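Local atomic coordinates of oxidoreductase, Gfo/Idh/MocA family (Vibrio cholerae, PDB entry 1XEA), a protein that probably catalyses an NAD(P)-dependent oxidation or reduction, as a member of the Gfo/Idh/MocA oxidoreductase family. Residues L183-M192 and I302-V310; N232-Q242 and W246-L256. All blocks are in the same frame, centred on the assembly; numbering follows the deposited sequence.

Overall arrangement
After an N-terminal parallel sheet of Rossmann type, the chain enters a mixed sheet that carries both contacts at far-apart places. Segment 183-192, on strand 186-193, outermost within this chain, is met about 110 residues later by 302-310 near the end of helix 286-311; contact 1 thus closes a long loop holding most of the mixed sheet. Contact 2 lies within that loop and is local: 232-242 and 246-256, only a few residues apart, tie together three antiparallel strands, 233-237, 242-247 and 250-255, at the sheet's other outer side within this chain. The contact centres are 32 Å apart and their nearest atoms about 19 Å, so they do not touch, but both reach the second subunit.

Contact 1 of 2, residues L183-M192 and I302-V310; sequences LDDLHLTYHM and ICQQITQQV
Tyr190 is the chief strand residue here, with 86 Å² buried, and it lies against Ile306 of the helix. The CG2 methyl of Ile306 stands over one ring face, 4.0 Å from the Tyr190 ring centroid and 13° off the ring normal, which identifies a CH-pi contact. The CG1 branch of the same isoleucine reaches Tyr190 CE2 at 3.8 Å, so both branches bear on the ring. Tyr190 holds CG between its backbone N and carbonyl carbon, and from there the ring runs toward the helix, past Ile306, and its hydroxyl reaches Gln309. That hydroxyl donates to Gln309 OE1 over 3.2 Å, tilted 31° from the carbonyl plane. Val310 CG2 approaches Tyr190 obliquely and also touches CG of Met192, a selenomethionine, at 4.2 Å.

Strand 186-192 and helix 302-310 run at 52° to each other, with axes 10.4 Å apart at closest approach. This is helix-on-sheet packing: a late part of helix 286-311 covers one face of the mixed sheet at strand 186-193, its outermost within this chain. Helix 160-175 adjoins the same helix, with Leu172 against Ile302 and Ile160 against Ile306, whereas His187, directed away from the helix, stacks on His187 of the second subunit.

Leu188 and Gln305, with 58 and 57 Å² buried, meet toward the start of the strand. The extended Gln305 chain brings its OE1 to face the CD1 methyls of both Leu188 and Leu183, so a polar atom borders an aliphatic patch. Leu188 CD1 also meets Ile302 CG2 at 4.2 Å, and Leu183 CD2 lies 4.3 Å from Ile302 CG1.

Contact 2 of 2, residues N232-Q242 and W246-L256; sequences NVAYLFDSFTQ and WRDNQESRVAL
Ala234 and Trp246 exchange two backbone hydrogen bonds, the mark of an antiparallel hydrogen-bonded pair: Ala234 N to Trp246 O is 3.1 Å, and Trp246 N to Ala234 O is 3.0 Å with an angle of 165° at the hydrogen. At the far end Leu256 N donates to Thr241 O over 2.8 Å, next to the non-hydrogen-bonded pair Gln242 and Ala255. Ser239 OG accepts from the backbone N of both Thr241 and Gln242, an ST turn and an ST motif that fix the bend between strands 233-237 and 242-247, which form a beta hairpin.

Trp246 has 118 Å² of its surface buried by the other segment, and its indole is held by NE1, which donates to Glu251 OE2 at 2.9 Å; the oxygen lies near the ring plane, but the bond comes from above the carboxylate plane. With CG anti to the carbonyl carbon (chi1 -68°), the ring extends alongside Leu236. Its CE3 edge meets Ala234 CB at 3.8 Å, and CH2 touches Leu236 CD1 at 3.5 Å. Ile221 of the second subunit also packs on Trp246.

Farther along, Val254 CG2 reaches Phe237 CE2 obliquely at 3.7 Å, the two side chains crossing at about a right angle. Gln242 OE1 lies at the edge of the Arg253 guanidinium, 3.5 Å from NH2, with the amide and guanidinium planes 88° apart. The backbone bonds thus set the strand register, while the Glu251 bond gives the buried indole N-H an acceptor and restrains the ring's rotation against Ala234 and Leu236.

Contact 1 of 2, residues L183-M192 and I302-V310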
loop_
_atom_site.group_PDB
_atom_site.type_symbol
_atom_site.label_atom_id
_atom_site.label_comp_id
_atom_site.label_asym_id
_atom_site.label_seq_id
_atom_site.Cartn_x
_atom_site.Cartn_y
_atom_site.Cartn_z
ATOM N N LEU A 183 5.018 17.436 -33.633
ATOM C CA LEU A 183 5.542 18.027 -32.412
ATOM C C LEU A 183 4.888 19.364 -32.104
ATOM O O LEU A 183 5.379 20.133 -31.277
ATOM C CB LEU A 183 7.052 18.210 -32.521
ATOM C CG LEU A 183 7.874 16.952 -32.782
ATOM C CD1 LEU A 183 9.335 17.340 -32.738
ATOM C CD2 LEU A 183 7.586 15.873 -31.743
ATOM N N ASP A 184 3.774 19.638 -32.772
ATOM C CA ASP A 184 3.055 20.884 -32.558
ATOM C C ASP A 184 2.616 21.048 -31.116
ATOM O O ASP A 184 1.979 20.165 -30.545
ATOM C CB ASP A 184 1.830 20.951 -33.462
ATOM C CG ASP A 184 2.088 21.735 -34.724
ATOM O OD1 ASP A 184 3.123 21.468 -35.381
ATOM O OD2 ASP A 184 1.253 22.611 -35.053
ATOM N N ASP A 185 2.954 22.195 -30.539
ATOM C CA ASP A 185 2.585 22.508 -29.163
ATOM C C ASP A 185 2.877 21.331 -28.249
ATOM O O ASP A 185 2.146 21.079 -27.287
ATOM C CB ASP A 185 1.094 22.854 -29.082
ATOM C CG ASP A 185 0.678 23.899 -30.108
ATOM O OD1 ASP A 185 1.325 24.972 -30.171
ATOM O OD2 ASP A 185 -0.303 23.648 -30.848
ATOM N N LEU A 186 3.954 20.616 -28.552
ATOM C CA LEU A 186 4.339 19.453 -27.770
ATOM C C LEU A 186 5.685 19.687 -27.120
ATOM O O LEU A 186 6.571 20.283 -27.723
ATOM C CB LEU A 186 4.386 18.222 -28.679
ATOM C CG LEU A 186 4.712 16.859 -28.065
ATOM C CD1 LEU A 186 4.067 15.775 -28.911
ATOM C CD2 LEU A 186 6.216 16.669 -27.966
ATOM N N HIS A 187 5.827 19.225 -25.884
ATOM C CA HIS A 187 7.071 19.387 -25.143
ATOM C C HIS A 187 7.807 18.062 -25.023
ATOM O O HIS A 187 7.392 17.164 -24.295
ATOM C CB HIS A 187 6.784 19.944 -23.756
ATOM C CG HIS A 187 7.999 20.451 -23.048
ATOM N ND1 HIS A 187 8.437 19.927 -21.849
ATOM C CD2 HIS A 187 8.855 21.456 -23.355
ATOM C CE1 HIS A 187 9.507 20.590 -21.448
ATOM N NE2 HIS A 187 9.781 21.523 -22.343
ATOM N N LEU A 188 8.914 17.958 -25.742
ATOM C CA LEU A 188 9.712 16.749 -25.752
ATOM C C LEU A 188 10.914 16.917 -24.828
ATOM O O LEU A 188 11.586 17.948 -24.851
ATOM C CB LEU A 188 10.161 16.491 -27.181
ATOM C CG LEU A 188 10.606 15.093 -27.569
ATOM C CD1 LEU A 188 10.902 15.089 -29.061
ATOM C CD2 LEU A 188 11.834 14.677 -26.793
ATOM N N THR A 189 11.181 15.906 -24.013
ATOM C CA THR A 189 12.304 15.953 -23.085
ATOM C C THR A 189 12.950 14.583 -23.059
ATOM O O THR A 189 12.259 13.578 -23.168
ATOM C CB THR A 189 11.825 16.287 -21.666
ATOM O OG1 THR A 189 11.332 17.628 -21.635
ATOM C CG2 THR A 189 12.956 16.152 -20.672
ATOM N N TYR A 190 14.264 14.525 -22.910
ATOM C CA TYR A 190 14.914 13.227 -22.859
ATOM C C TYR A 190 16.292 13.330 -22.240
ATOM O O TYR A 190 16.746 14.420 -21.896
ATOM C CB TYR A 190 14.995 12.611 -24.262
ATOM C CG TYR A 190 15.791 13.421 -25.247
ATOM C CD1 TYR A 190 17.182 13.363 -25.255
ATOM C CD2 TYR A 190 15.159 14.286 -26.144
ATOM C CE1 TYR A 190 17.929 14.143 -26.121
ATOM C CE2 TYR A 190 15.898 15.076 -27.022
ATOM C CZ TYR A 190 17.284 15.000 -27.002
ATOM O OH TYR A 190 18.036 15.785 -27.849
ATOM N N HIS A 191 16.933 12.180 -22.072
ATOM C CA HIS A 191 18.267 12.111 -21.500
ATOM C C HIS A 191 19.011 10.970 -22.156
ATOM O O HIS A 191 18.446 9.909 -22.403
ATOM C CB HIS A 191 18.208 11.863 -19.997
ATOM C CG HIS A 191 19.558 11.768 -19.345
ATOM N ND1 HIS A 191 20.431 12.834 -19.276
ATOM C CD2 HIS A 191 20.165 10.744 -18.698
ATOM C CE1 HIS A 191 21.513 12.474 -18.609
ATOM N NE2 HIS A 191 21.377 11.212 -18.246
HETATM N N MSE A 192 20.286 11.197 -22.439
HETATM C CA MSE A 192 21.119 10.189 -23.063
HETATM C C MSE A 192 22.170 9.727 -22.058
HETATM O O MSE A 192 22.954 10.531 -21.564
HETATM C CB MSE A 192 21.808 10.776 -24.294
HETATM C CG MSE A 192 20.874 11.351 -25.339
HETATM SE SE MSE A 192 19.960 10.007 -26.415
HETATM C CE MSE A 192 21.493 8.932 -26.942
ATOM N N ILE A 302 9.497 12.081 -33.247
ATOM C CA ILE A 302 10.282 12.047 -32.022
ATOM C C ILE A 302 11.702 11.554 -32.282
ATOM O O ILE A 302 12.671 12.166 -31.824
ATOM C CB ILE A 302 9.593 11.163 -30.954
ATOM C CG1 ILE A 302 8.249 11.800 -30.569
ATOM C CG2 ILE A 302 10.496 11.005 -29.739
ATOM C CD1 ILE A 302 7.368 10.954 -29.678
ATOM N N CYS A 303 11.822 10.463 -33.034
ATOM C CA CYS A 303 13.129 9.887 -33.358
ATOM C C CYS A 303 14.053 10.867 -34.054
ATOM O O CYS A 303 15.231 10.978 -33.717
ATOM C CB CYS A 303 12.956 8.663 -34.250
ATOM S SG CYS A 303 12.596 7.168 -33.353
ATOM N N GLN A 304 13.507 11.570 -35.039
ATOM C CA GLN A 304 14.280 12.533 -35.794
ATOM C C GLN A 304 14.775 13.697 -34.963
ATOM O O GLN A 304 15.978 13.922 -34.886
ATOM C CB GLN A 304 13.471 13.036 -36.979
ATOM C CG GLN A 304 13.480 12.030 -38.114
ATOM C CD GLN A 304 12.637 12.465 -39.281
ATOM O OE1 GLN A 304 12.826 13.551 -39.825
ATOM N NE2 GLN A 304 11.698 11.619 -39.679
ATOM N N GLN A 305 13.871 14.433 -34.330
ATOM C CA GLN A 305 14.313 15.559 -33.532
ATOM C C GLN A 305 15.424 15.178 -32.544
ATOM O O GLN A 305 16.313 15.985 -32.274
ATOM C CB GLN A 305 13.134 16.187 -32.791
ATOM C CG GLN A 305 13.499 17.502 -32.133
ATOM C CD GLN A 305 12.301 18.199 -31.502
ATOM O OE1 GLN A 305 11.587 17.612 -30.689
ATOM N NE2 GLN A 305 12.083 19.463 -31.867
ATOM N N ILE A 306 15.389 13.955 -32.015
ATOM C CA ILE A 306 16.414 13.505 -31.063
ATOM C C ILE A 306 17.730 13.215 -31.790
ATOM O O ILE A 306 18.754 13.827 -31.494
ATOM C CB ILE A 306 15.972 12.218 -30.289
ATOM C CG1 ILE A 306 14.698 12.476 -29.488
ATOM C CG2 ILE A 306 17.055 11.794 -29.315
ATOM C CD1 ILE A 306 14.125 11.229 -28.822
ATOM N N THR A 307 17.696 12.279 -32.734
ATOM C CA THR A 307 18.881 11.919 -33.504
ATOM C C THR A 307 19.596 13.179 -33.983
ATOM O O THR A 307 20.818 13.269 -33.908
ATOM C CB THR A 307 18.506 11.065 -34.726
ATOM O OG1 THR A 307 17.911 9.838 -34.288
ATOM C CG2 THR A 307 19.732 10.758 -35.559
ATOM N N GLN A 308 18.823 14.146 -34.470
ATOM C CA GLN A 308 19.371 15.410 -34.947
ATOM C C GLN A 308 20.021 16.168 -33.801
ATOM O O GLN A 308 21.232 16.375 -33.787
ATOM C CB GLN A 308 18.268 16.289 -35.532
ATOM C CG GLN A 308 18.749 17.689 -35.895
ATOM C CD GLN A 308 17.753 18.782 -35.521
ATOM O OE1 GLN A 308 17.357 18.908 -34.358
ATOM N NE2 GLN A 308 17.357 19.587 -36.507
ATOM N N GLN A 309 19.198 16.582 -32.844
ATOM C CA GLN A 309 19.669 17.333 -31.686
ATOM C C GLN A 309 20.876 16.715 -30.993
ATOM O O GLN A 309 21.654 17.418 -30.352
ATOM C CB GLN A 309 18.529 17.513 -30.685
ATOM C CG GLN A 309 17.643 18.692 -30.998
ATOM C CD GLN A 309 16.411 18.748 -30.118
ATOM O OE1 GLN A 309 16.442 18.364 -28.943
ATOM N NE2 GLN A 309 15.315 19.249 -30.681
ATOM N N VAL A 310 21.045 15.409 -31.127
ATOM C CA VAL A 310 22.174 14.758 -30.493
ATOM C C VAL A 310 23.415 14.893 -31.352
ATOM O O VAL A 310 24.466 15.310 -30.870
ATOM C CB VAL A 310 21.886 13.273 -30.238
ATOM C CG1 VAL A 310 23.157 12.562 -29.808
ATOM C CG2 VAL A 310 20.821 13.139 -29.161
#

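Contact 2 of 2, residues N232-Q242 and W246-L256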
loop_
_atom_site.group_PDB
_atom_site.type_symbol
_atom_site.label_atom_id
_atom_site.label_comp_id
_atom_site.label_asym_id
_atom_site.label_seq_id
_atom_site.Cartn_x
_atom_site.Cartn_y
_atom_site.Cartn_z
ATOM N N ASN A 232 -12.301 16.887 -9.983
ATOM C CA ASN A 232 -12.509 16.343 -8.641
ATOM C C ASN A 232 -12.517 14.838 -8.580
ATOM O O ASN A 232 -13.018 14.246 -7.623
ATOM C CB ASN A 232 -13.795 16.881 -8.031
ATOM C CG ASN A 232 -13.714 18.368 -7.765
ATOM O OD1 ASN A 232 -12.705 18.869 -7.255
ATOM N ND2 ASN A 232 -14.773 19.084 -8.104
ATOM N N VAL A 233 -11.948 14.216 -9.602
ATOM C CA VAL A 233 -11.873 12.774 -9.631
ATOM C C VAL A 233 -10.551 12.380 -10.247
ATOM O O VAL A 233 -10.095 13.011 -11.197
ATOM C CB VAL A 233 -13.031 12.169 -10.438
ATOM C CG1 VAL A 233 -12.993 10.651 -10.303
ATOM C CG2 VAL A 233 -14.376 12.705 -9.920
ATOM N N ALA A 234 -9.925 11.352 -9.692
ATOM C CA ALA A 234 -8.648 10.895 -10.207
ATOM C C ALA A 234 -8.510 9.391 -9.997
ATOM O O ALA A 234 -9.259 8.797 -9.220
ATOM C CB ALA A 234 -7.511 11.641 -9.516
ATOM N N TYR A 235 -7.573 8.782 -10.727
ATOM C CA TYR A 235 -7.269 7.346 -10.643
ATOM C C TYR A 235 -5.774 7.156 -10.826
ATOM O O TYR A 235 -5.131 7.903 -11.558
ATOM C CB TYR A 235 -7.932 6.547 -11.763
ATOM C CG TYR A 235 -9.430 6.479 -11.739
ATOM C CD1 TYR A 235 -10.202 7.535 -12.215
ATOM C CD2 TYR A 235 -10.085 5.341 -11.257
ATOM C CE1 TYR A 235 -11.592 7.464 -12.214
ATOM C CE2 TYR A 235 -11.473 5.257 -11.247
ATOM C CZ TYR A 235 -12.220 6.323 -11.727
ATOM O OH TYR A 235 -13.592 6.256 -11.707
ATOM N N LEU A 236 -5.223 6.136 -10.187
ATOM C CA LEU A 236 -3.801 5.853 -10.323
ATOM C C LEU A 236 -3.624 4.353 -10.272
ATOM O O LEU A 236 -3.748 3.744 -9.213
ATOM C CB LEU A 236 -3.001 6.486 -9.188
ATOM C CG LEU A 236 -1.485 6.673 -9.376
ATOM C CD1 LEU A 236 -0.876 6.867 -7.998
ATOM C CD2 LEU A 236 -0.847 5.494 -10.061
ATOM N N PHE A 237 -3.334 3.754 -11.420
ATOM C CA PHE A 237 -3.138 2.314 -11.480
ATOM C C PHE A 237 -1.653 1.974 -11.445
ATOM O O PHE A 237 -0.884 2.464 -12.274
ATOM C CB PHE A 237 -3.761 1.747 -12.748
ATOM C CG PHE A 237 -5.230 1.994 -12.862
ATOM C CD1 PHE A 237 -5.714 3.072 -13.589
ATOM C CD2 PHE A 237 -6.138 1.124 -12.270
ATOM C CE1 PHE A 237 -7.093 3.275 -13.741
ATOM C CE2 PHE A 237 -7.520 1.312 -12.411
ATOM C CZ PHE A 237 -7.995 2.389 -13.147
ATOM N N ASP A 238 -1.256 1.142 -10.485
ATOM C CA ASP A 238 0.142 0.725 -10.337
ATOM C C ASP A 238 0.415 -0.574 -11.102
ATOM O O ASP A 238 1.531 -1.097 -11.091
ATOM C CB ASP A 238 0.481 0.540 -8.851
ATOM C CG ASP A 238 -0.581 -0.245 -8.114
ATOM O OD1 ASP A 238 -1.726 0.243 -7.999
ATOM O OD2 ASP A 238 -0.289 -1.362 -7.652
ATOM N N SER A 239 -0.618 -1.096 -11.751
ATOM C CA SER A 239 -0.497 -2.311 -12.538
ATOM C C SER A 239 -1.769 -2.455 -13.374
ATOM O O SER A 239 -2.587 -1.534 -13.443
ATOM C CB SER A 239 -0.332 -3.540 -11.638
ATOM O OG SER A 239 -1.548 -3.919 -11.030
ATOM N N PHE A 240 -1.938 -3.608 -14.008
ATOM C CA PHE A 240 -3.120 -3.839 -14.801
ATOM C C PHE A 240 -4.227 -4.472 -13.963
ATOM O O PHE A 240 -5.341 -4.620 -14.437
ATOM C CB PHE A 240 -2.781 -4.732 -16.000
ATOM C CG PHE A 240 -1.806 -4.114 -16.957
ATOM C CD1 PHE A 240 -0.590 -4.736 -17.224
ATOM C CD2 PHE A 240 -2.076 -2.875 -17.550
ATOM C CE1 PHE A 240 0.344 -4.129 -18.064
ATOM C CE2 PHE A 240 -1.145 -2.256 -18.396
ATOM C CZ PHE A 240 0.072 -2.881 -18.653
ATOM N N THR A 241 -3.950 -4.817 -12.711
ATOM C CA THR A 241 -4.978 -5.468 -11.903
ATOM C C THR A 241 -5.454 -4.653 -10.721
ATOM O O THR A 241 -6.562 -4.846 -10.235
ATOM C CB THR A 241 -4.484 -6.828 -11.371
ATOM O OG1 THR A 241 -3.520 -6.618 -10.330
ATOM C CG2 THR A 241 -3.849 -7.616 -12.488
ATOM N N GLN A 242 -4.605 -3.747 -10.261
ATOM C CA GLN A 242 -4.921 -2.916 -9.119
ATOM C C GLN A 242 -4.772 -1.437 -9.386
ATOM O O GLN A 242 -3.950 -1.012 -10.209
ATOM C CB GLN A 242 -4.007 -3.278 -7.970
ATOM C CG GLN A 242 -4.481 -4.440 -7.167
ATOM C CD GLN A 242 -3.599 -4.655 -5.965
ATOM O OE1 GLN A 242 -3.979 -5.357 -5.010
ATOM N NE2 GLN A 242 -2.398 -4.050 -5.998
ATOM N N TRP A 246 -9.574 8.194 -6.318
ATOM C CA TRP A 246 -9.713 9.323 -5.411
ATOM C C TRP A 246 -10.964 10.117 -5.815
ATOM O O TRP A 246 -11.018 10.717 -6.891
ATOM C CB TRP A 246 -8.469 10.204 -5.490
ATOM C CG TRP A 246 -7.247 9.551 -4.954
ATOM C CD1 TRP A 246 -7.083 9.026 -3.706
ATOM C CD2 TRP A 246 -5.996 9.372 -5.629
ATOM N NE1 TRP A 246 -5.814 8.531 -3.563
ATOM C CE2 TRP A 246 -5.127 8.730 -4.730
ATOM C CE3 TRP A 246 -5.529 9.690 -6.908
ATOM C CZ2 TRP A 246 -3.815 8.400 -5.063
ATOM C CZ3 TRP A 246 -4.218 9.362 -7.244
ATOM C CH2 TRP A 246 -3.376 8.722 -6.323
ATOM N N ARG A 247 -11.962 10.111 -4.940
ATOM C CA ARG A 247 -13.217 10.793 -5.194
ATOM C C ARG A 247 -13.772 11.278 -3.869
ATOM O O ARG A 247 -13.701 10.570 -2.867
ATOM C CB ARG A 247 -14.191 9.826 -5.854
ATOM C CG ARG A 247 -15.620 10.271 -5.817
ATOM C CD ARG A 247 -16.488 9.241 -6.495
ATOM N NE ARG A 247 -16.254 9.227 -7.926
ATOM C CZ ARG A 247 -16.725 8.303 -8.752
ATOM N NH1 ARG A 247 -17.462 7.308 -8.260
ATOM N NH2 ARG A 247 -16.468 8.380 -10.063
ATOM N N ASP A 248 -14.311 12.492 -3.864
ATOM C CA ASP A 248 -14.861 13.081 -2.647
ATOM C C ASP A 248 -13.808 13.097 -1.540
ATOM O O ASP A 248 -14.107 12.879 -0.363
ATOM C CB ASP A 248 -16.075 12.291 -2.173
ATOM C CG ASP A 248 -17.153 12.192 -3.227
ATOM O OD1 ASP A 248 -17.578 13.247 -3.750
ATOM O OD2 ASP A 248 -17.589 11.055 -3.527
ATOM N N ASN A 249 -12.568 13.353 -1.934
ATOM C CA ASN A 249 -11.461 13.399 -0.996
ATOM C C ASN A 249 -11.331 12.094 -0.235
ATOM O O ASN A 249 -10.986 12.085 0.939
ATOM C CB ASN A 249 -11.636 14.541 -0.007
ATOM C CG ASN A 249 -10.318 14.958 0.617
ATOM O OD1 ASN A 249 -9.313 15.136 -0.091
ATOM N ND2 ASN A 249 -10.306 15.124 1.939
ATOM N N GLN A 250 -11.611 10.995 -0.914
ATOM C CA GLN A 250 -11.494 9.705 -0.302
ATOM C C GLN A 250 -10.731 8.852 -1.262
ATOM O O GLN A 250 -10.771 9.092 -2.466
ATOM C CB GLN A 250 -12.844 9.072 -0.107
ATOM C CG GLN A 250 -13.717 9.717 0.913
ATOM C CD GLN A 250 -15.005 8.930 1.041
ATOM O OE1 GLN A 250 -14.974 7.703 1.232
ATOM N NE2 GLN A 250 -16.146 9.614 0.916
ATOM N N GLU A 251 -10.045 7.846 -0.733
ATOM C CA GLU A 251 -9.280 6.931 -1.553
ATOM C C GLU A 251 -9.909 5.567 -1.412
ATOM O O GLU A 251 -10.146 5.096 -0.302
ATOM C CB GLU A 251 -7.825 6.889 -1.086
ATOM C CG GLU A 251 -7.038 5.660 -1.534
ATOM C CD GLU A 251 -5.550 5.792 -1.251
ATOM O OE1 GLU A 251 -4.889 4.757 -1.011
ATOM O OE2 GLU A 251 -5.025 6.929 -1.274
ATOM N N SER A 252 -10.219 4.943 -2.540
ATOM C CA SER A 252 -10.787 3.597 -2.514
ATOM C C SER A 252 -10.004 2.754 -3.502
ATOM O O SER A 252 -9.359 3.287 -4.402
ATOM C CB SER A 252 -12.272 3.607 -2.875
ATOM O OG SER A 252 -12.545 4.485 -3.947
ATOM N N ARG A 253 -10.053 1.442 -3.319
ATOM C CA ARG A 253 -9.335 0.504 -4.167
ATOM C C ARG A 253 -10.219 0.027 -5.307
ATOM O O ARG A 253 -11.401 -0.224 -5.104
ATOM C CB ARG A 253 -8.883 -0.685 -3.310
ATOM C CG ARG A 253 -8.333 -1.865 -4.075
ATOM C CD ARG A 253 -7.643 -2.878 -3.135
ATOM N NE ARG A 253 -7.175 -4.085 -3.833
ATOM C CZ ARG A 253 -7.967 -5.052 -4.286
ATOM N NH1 ARG A 253 -9.284 -4.963 -4.115
ATOM N NH2 ARG A 253 -7.436 -6.099 -4.913
ATOM N N VAL A 254 -9.662 -0.029 -6.514
ATOM C CA VAL A 254 -10.384 -0.537 -7.681
ATOM C C VAL A 254 -9.516 -1.657 -8.237
ATOM O O VAL A 254 -8.340 -1.444 -8.543
ATOM C CB VAL A 254 -10.577 0.518 -8.818
ATOM C CG1 VAL A 254 -11.626 1.542 -8.439
ATOM C CG2 VAL A 254 -9.260 1.187 -9.143
ATOM N N ALA A 255 -10.077 -2.852 -8.371
ATOM C CA ALA A 255 -9.281 -3.963 -8.883
ATOM C C ALA A 255 -9.993 -4.842 -9.895
ATOM O O ALA A 255 -11.211 -4.799 -10.045
ATOM C CB ALA A 255 -8.767 -4.820 -7.725
ATOM N N LEU A 256 -9.199 -5.646 -10.582
ATOM C CA LEU A 256 -9.694 -6.551 -11.589
ATOM C C LEU A 256 -10.323 -7.751 -10.890
ATOM O O LEU A 256 -9.819 -8.200 -9.863
ATOM C CB LEU A 256 -8.527 -7.000 -12.455
ATOM C CG LEU A 256 -8.830 -7.827 -13.694
ATOM C CD1 LEU A 256 -9.750 -7.045 -14.654
ATOM C CD2 LEU A 256 -7.523 -8.145 -14.369
#